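Local structure of short-chain type dehydrogenase/reductase (3SVT) at residues D71-D83 with D121-A134. The protein is a short-chain dehydrogenase/reductase that probably catalyses an NAD-dependent oxidation or reduction, perhaps in the breakdown of aromatic compounds. Numbering follows the deposited sequence.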
loop_
_atom_site.group_PDB
_atom_site.type_symbol
_atom_site.label_atom_id
_atom_site.label_comp_id
_atom_site.label_asym_id
_atom_site.label_seq_id
_atom_site.Cartn_x
_atom_site.Cartn_y
_atom_site.Cartn_z
ATOM N N ASP B 71 22.697 23.902 9.012
ATOM C CA ASP B 71 21.967 23.047 9.927
ATOM C C ASP B 71 20.507 23.125 9.505
ATOM O O ASP B 71 19.815 24.120 9.767
ATOM C CB ASP B 71 22.134 23.496 11.379
ATOM C CG ASP B 71 21.242 22.711 12.350
ATOM O OD1 ASP B 71 20.299 22.018 11.930
ATOM O OD2 ASP B 71 21.482 22.794 13.554
ATOM N N ILE B 72 20.040 22.060 8.858
ATOM C CA ILE B 72 18.717 22.057 8.238
ATOM C C ILE B 72 17.570 22.074 9.246
ATOM O O ILE B 72 16.432 22.160 8.825
ATOM C CB ILE B 72 18.486 20.832 7.249
ATOM C CG1 ILE B 72 18.512 19.513 7.999
ATOM C CG2 ILE B 72 19.502 20.805 6.100
ATOM C CD1 ILE B 72 17.721 18.417 7.264
ATOM N N THR B 73 17.853 21.986 10.552
ATOM C CA THR B 73 16.822 22.223 11.573
ATOM C C THR B 73 16.558 23.718 11.800
ATOM O O THR B 73 15.610 24.095 12.492
ATOM C CB THR B 73 17.118 21.506 12.927
ATOM O OG1 THR B 73 18.261 22.094 13.584
ATOM C CG2 THR B 73 17.350 20.005 12.703
ATOM N N ASN B 74 17.375 24.571 11.185
ATOM C CA ASN B 74 17.146 26.017 11.199
ATOM C C ASN B 74 16.715 26.451 9.800
ATOM O O ASN B 74 17.491 26.363 8.860
ATOM C CB ASN B 74 18.426 26.763 11.612
ATOM C CG ASN B 74 18.894 26.412 13.019
ATOM O OD1 ASN B 74 18.108 25.960 13.877
ATOM N ND2 ASN B 74 20.189 26.636 13.276
ATOM N N GLU B 75 15.478 26.909 9.659
ATOM C CA GLU B 75 14.916 27.192 8.340
ATOM C C GLU B 75 15.621 28.341 7.616
ATOM O O GLU B 75 15.713 28.359 6.393
ATOM C CB GLU B 75 13.419 27.519 8.461
ATOM C CG GLU B 75 12.718 27.808 7.128
ATOM C CD GLU B 75 11.230 28.112 7.264
ATOM O OE1 GLU B 75 10.700 28.202 8.407
ATOM O OE2 GLU B 75 10.595 28.284 6.207
ATOM N N ASP B 76 16.082 29.320 8.376
ATOM C CA ASP B 76 16.772 30.475 7.793
ATOM C C ASP B 76 18.033 30.009 7.075
ATOM O O ASP B 76 18.346 30.489 5.985
ATOM C CB ASP B 76 17.117 31.527 8.867
ATOM C CG ASP B 76 17.915 30.944 10.037
ATOM O OD1 ASP B 76 17.897 29.699 10.277
ATOM O OD2 ASP B 76 18.549 31.743 10.747
ATOM N N GLU B 77 18.733 29.050 7.674
ATOM C CA GLU B 77 19.974 28.534 7.086
ATOM C C GLU B 77 19.712 27.774 5.801
ATOM O O GLU B 77 20.436 27.950 4.820
ATOM C CB GLU B 77 20.717 27.646 8.069
ATOM C CG GLU B 77 21.240 28.396 9.262
ATOM C CD GLU B 77 22.208 27.566 10.080
ATOM O OE1 GLU B 77 22.956 26.748 9.506
ATOM O OE2 GLU B 77 22.225 27.734 11.296
ATOM N N THR B 78 18.656 26.952 5.818
ATOM C CA THR B 78 18.136 26.256 4.610
ATOM C C THR B 78 17.721 27.232 3.500
ATOM O O THR B 78 18.071 27.058 2.335
ATOM C CB THR B 78 16.923 25.359 5.009
ATOM O OG1 THR B 78 17.362 24.396 5.986
ATOM C CG2 THR B 78 16.296 24.625 3.790
ATOM N N ALA B 79 16.986 28.268 3.866
ATOM C CA ALA B 79 16.531 29.258 2.890
ATOM C C ALA B 79 17.714 29.975 2.227
ATOM O O ALA B 79 17.691 30.288 1.026
ATOM C CB ALA B 79 15.591 30.277 3.579
ATOM N N ARG B 80 18.752 30.244 3.011
ATOM C CA ARG B 80 19.929 30.962 2.501
ATOM C C ARG B 80 20.699 30.120 1.495
ATOM O O ARG B 80 21.137 30.616 0.467
ATOM C CB ARG B 80 20.879 31.322 3.623
ATOM C CG ARG B 80 20.488 32.545 4.396
ATOM C CD ARG B 80 21.692 33.061 5.136
ATOM N NE ARG B 80 21.379 33.559 6.471
ATOM C CZ ARG B 80 20.615 34.624 6.737
ATOM N NH1 ARG B 80 20.019 35.317 5.763
ATOM N NH2 ARG B 80 20.427 34.988 8.003
ATOM N N ALA B 81 20.840 28.845 1.824
ATOM C CA ALA B 81 21.496 27.884 0.973
ATOM C C ALA B 81 20.757 27.721 -0.331
ATOM O O ALA B 81 21.370 27.594 -1.381
ATOM C CB ALA B 81 21.594 26.543 1.707
ATOM N N VAL B 82 19.430 27.703 -0.276
ATOM C CA VAL B 82 18.644 27.608 -1.494
ATOM C C VAL B 82 18.789 28.877 -2.360
ATOM O O VAL B 82 18.856 28.779 -3.556
ATOM C CB VAL B 82 17.171 27.326 -1.192
ATOM C CG1 VAL B 82 16.353 27.437 -2.445
ATOM C CG2 VAL B 82 17.011 25.899 -0.537
ATOM N N ASP B 83 18.812 30.051 -1.746
ATOM C CA ASP B 83 19.087 31.318 -2.470
ATOM C C ASP B 83 20.420 31.247 -3.196
ATOM O O ASP B 83 20.524 31.597 -4.360
ATOM C CB ASP B 83 19.166 32.516 -1.513
ATOM C CG ASP B 83 17.856 32.804 -0.799
ATOM O OD1 ASP B 83 16.793 32.401 -1.294
ATOM O OD2 ASP B 83 17.895 33.467 0.261
ATOM N N ASP B 121 12.561 16.534 14.433
ATOM C CA ASP B 121 12.915 17.850 13.977
ATOM C C ASP B 121 13.785 17.724 12.715
ATOM O O ASP B 121 13.545 18.378 11.713
ATOM C CB ASP B 121 13.602 18.615 15.103
ATOM C CG ASP B 121 13.731 20.124 14.826
ATOM O OD1 ASP B 121 12.844 20.762 14.197
ATOM O OD2 ASP B 121 14.744 20.663 15.281
ATOM N N LEU B 122 14.761 16.841 12.763
ATOM C CA LEU B 122 15.678 16.664 11.646
ATOM C C LEU B 122 15.004 16.152 10.380
ATOM O O LEU B 122 15.152 16.745 9.286
ATOM C CB LEU B 122 16.792 15.709 12.047
ATOM C CG LEU B 122 17.892 15.491 11.022
ATOM C CD1 LEU B 122 18.420 16.851 10.434
ATOM C CD2 LEU B 122 19.007 14.683 11.695
ATOM N N ASN B 123 14.245 15.069 10.529
ATOM C CA ASN B 123 13.648 14.393 9.394
ATOM C C ASN B 123 12.392 15.087 8.888
ATOM O O ASN B 123 12.273 15.350 7.692
ATOM C CB ASN B 123 13.347 12.933 9.745
ATOM C CG ASN B 123 14.605 12.079 9.914
ATOM O OD1 ASN B 123 15.739 12.534 9.736
ATOM N ND2 ASN B 123 14.401 10.826 10.277
ATOM N N VAL B 124 11.463 15.391 9.793
ATOM C CA VAL B 124 10.175 15.954 9.402
ATOM C C VAL B 124 10.273 17.457 9.095
ATOM O O VAL B 124 9.918 17.905 8.016
ATOM C CB VAL B 124 9.086 15.685 10.477
ATOM C CG1 VAL B 124 7.719 16.131 9.967
ATOM C CG2 VAL B 124 9.053 14.193 10.848
ATOM N N ASN B 125 10.778 18.230 10.043
ATOM C CA ASN B 125 10.822 19.676 9.851
ATOM C C ASN B 125 11.922 20.028 8.850
ATOM O O ASN B 125 11.685 20.787 7.926
ATOM C CB ASN B 125 10.986 20.408 11.184
ATOM C CG ASN B 125 9.890 20.058 12.168
ATOM O OD1 ASN B 125 8.779 19.713 11.776
ATOM N ND2 ASN B 125 10.210 20.093 13.459
ATOM N N GLY B 126 13.104 19.433 9.031
ATOM C CA GLY B 126 14.239 19.613 8.117
ATOM C C GLY B 126 13.881 19.411 6.658
ATOM O O GLY B 126 14.159 20.268 5.833
ATOM N N THR B 127 13.237 18.289 6.353
ATOM C CA THR B 127 12.741 18.015 5.008
ATOM C C THR B 127 11.764 19.065 4.511
ATOM O O THR B 127 11.859 19.527 3.368
ATOM C CB THR B 127 12.070 16.649 4.917
ATOM O OG1 THR B 127 12.961 15.621 5.375
ATOM C CG2 THR B 127 11.663 16.369 3.492
ATOM N N MET B 128 10.828 19.471 5.366
ATOM C CA MET B 128 9.847 20.456 4.979
ATOM C C MET B 128 10.515 21.767 4.583
ATOM O O MET B 128 10.187 22.354 3.548
ATOM C CB MET B 128 8.861 20.688 6.104
ATOM C CG MET B 128 7.769 21.593 5.735
ATOM S SD MET B 128 8.073 23.398 5.817
ATOM C CE MET B 128 7.724 23.739 7.532
ATOM N N TYR B 129 11.486 22.210 5.385
ATOM C CA TYR B 129 12.177 23.465 5.042
ATOM C C TYR B 129 12.875 23.366 3.681
ATOM O O TYR B 129 12.767 24.281 2.847
ATOM C CB TYR B 129 13.166 23.915 6.109
ATOM C CG TYR B 129 12.642 23.964 7.518
ATOM C CD1 TYR B 129 11.335 24.309 7.796
ATOM C CD2 TYR B 129 13.472 23.674 8.580
ATOM C CE1 TYR B 129 10.881 24.351 9.094
ATOM C CE2 TYR B 129 13.023 23.707 9.858
ATOM C CZ TYR B 129 11.725 24.039 10.116
ATOM O OH TYR B 129 11.283 24.072 11.423
ATOM N N VAL B 130 13.588 22.265 3.460
ATOM C CA VAL B 130 14.279 22.070 2.199
ATOM C C VAL B 130 13.314 22.084 1.020
ATOM O O VAL B 130 13.562 22.756 0.021
ATOM C CB VAL B 130 15.130 20.779 2.204
ATOM C CG1 VAL B 130 15.669 20.481 0.812
ATOM C CG2 VAL B 130 16.320 20.941 3.185
ATOM N N LEU B 131 12.200 21.370 1.155
ATOM C CA LEU B 131 11.220 21.277 0.076
ATOM C C LEU B 131 10.491 22.617 -0.173
ATOM O O LEU B 131 10.341 23.033 -1.318
ATOM C CB LEU B 131 10.225 20.175 0.385
ATOM C CG LEU B 131 9.093 19.870 -0.627
ATOM C CD1 LEU B 131 9.525 19.085 -1.868
ATOM C CD2 LEU B 131 8.019 19.123 0.071
ATOM N N LYS B 132 10.045 23.269 0.908
ATOM C CA LYS B 132 9.360 24.553 0.840
ATOM C C LYS B 132 10.149 25.521 -0.014
ATOM O O LYS B 132 9.637 26.067 -0.984
ATOM C CB LYS B 132 9.199 25.112 2.256
ATOM C CG LYS B 132 8.458 26.461 2.408
ATOM C CD LYS B 132 8.304 26.798 3.871
ATOM C CE LYS B 132 7.864 28.229 4.138
ATOM N NZ LYS B 132 7.923 28.530 5.621
ATOM N N HIS B 133 11.413 25.723 0.347
ATOM C CA HIS B 133 12.201 26.766 -0.282
ATOM C C HIS B 133 12.760 26.360 -1.637
ATOM O O HIS B 133 12.804 27.184 -2.576
ATOM C CB HIS B 133 13.283 27.265 0.689
ATOM C CG HIS B 133 12.713 27.981 1.872
ATOM N ND1 HIS B 133 12.332 29.303 1.818
ATOM C CD2 HIS B 133 12.398 27.549 3.120
ATOM C CE1 HIS B 133 11.832 29.665 2.986
ATOM N NE2 HIS B 133 11.857 28.617 3.795
ATOM N N ALA B 134 13.172 25.103 -1.766
ATOM C CA ALA B 134 13.648 24.626 -3.064
ATOM C C ALA B 134 12.519 24.672 -4.102
ATOM O O ALA B 134 12.722 25.092 -5.256
ATOM C CB ALA B 134 14.178 23.205 -2.916
HETATM O O HOH W 1 13.060 23.194 13.240
#
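Glu-75 lies across the ring of Tyr-129 and ends in a carboxylate gripped by two N-H donors of helix 121-134, Lys-132 NZ and His-133 NE2. Glu-75 CB stands 3.7 Å from the centroid of the Tyr-129 ring and 10° off the normal, a CH-pi contact; Asn-125 O of the same helix as the tyrosine lies over the opposite face, so the ring is sandwiched between the two. With CG anti to the backbone N and the chain extended beyond it, Glu-75 carries OE2 past the ring. The anti lone pair of Glu-75 OE2 accepts from His-133 NE2 at 2.7 Å, nearly straight at 163°, and the syn lone pair takes the salt bridge from Lys-132 NZ. Two donors on one oxygen would favour the ionised carboxylate. Ala-79 CB sits over one face of the His-133 imidazole, 3.9 Å from its centroid.

Packing is tight beneath this polar layer, on the side of strand 94-97. Gly-126 brings its backbone close to the turn before helix 75-83: Gly-126 CA approaches Ile-72 O at 3.4 Å, a CA-H...O contact. Ile-72 CD1 meets Leu-122 CD1 at 3.6 Å, and Thr-78 CG2 lies against Val-130 CG2. The looser side is the partly exposed Thr-73/Asp-121 end, where one water bridges Thr-73 O, Asp-121 OD1 and Tyr-129 OH. Separately, a second subunit covers the polar edge: its Arg-117 bonds Tyr-129 OH, and its Ser-113 bonds Glu-75 OE1 and Lys-132 NZ.

The helix axes approach to 9.1 Å with their N-to-C directions 34° apart, as expected of neighbouring helices that each follow a strand of one parallel sheet. Strand 94-97 links them in sequence, and the pair belongs to a helical layer flanking the sheet of the Rossmann fold, here beside a subunit interface of the SDR tetramer.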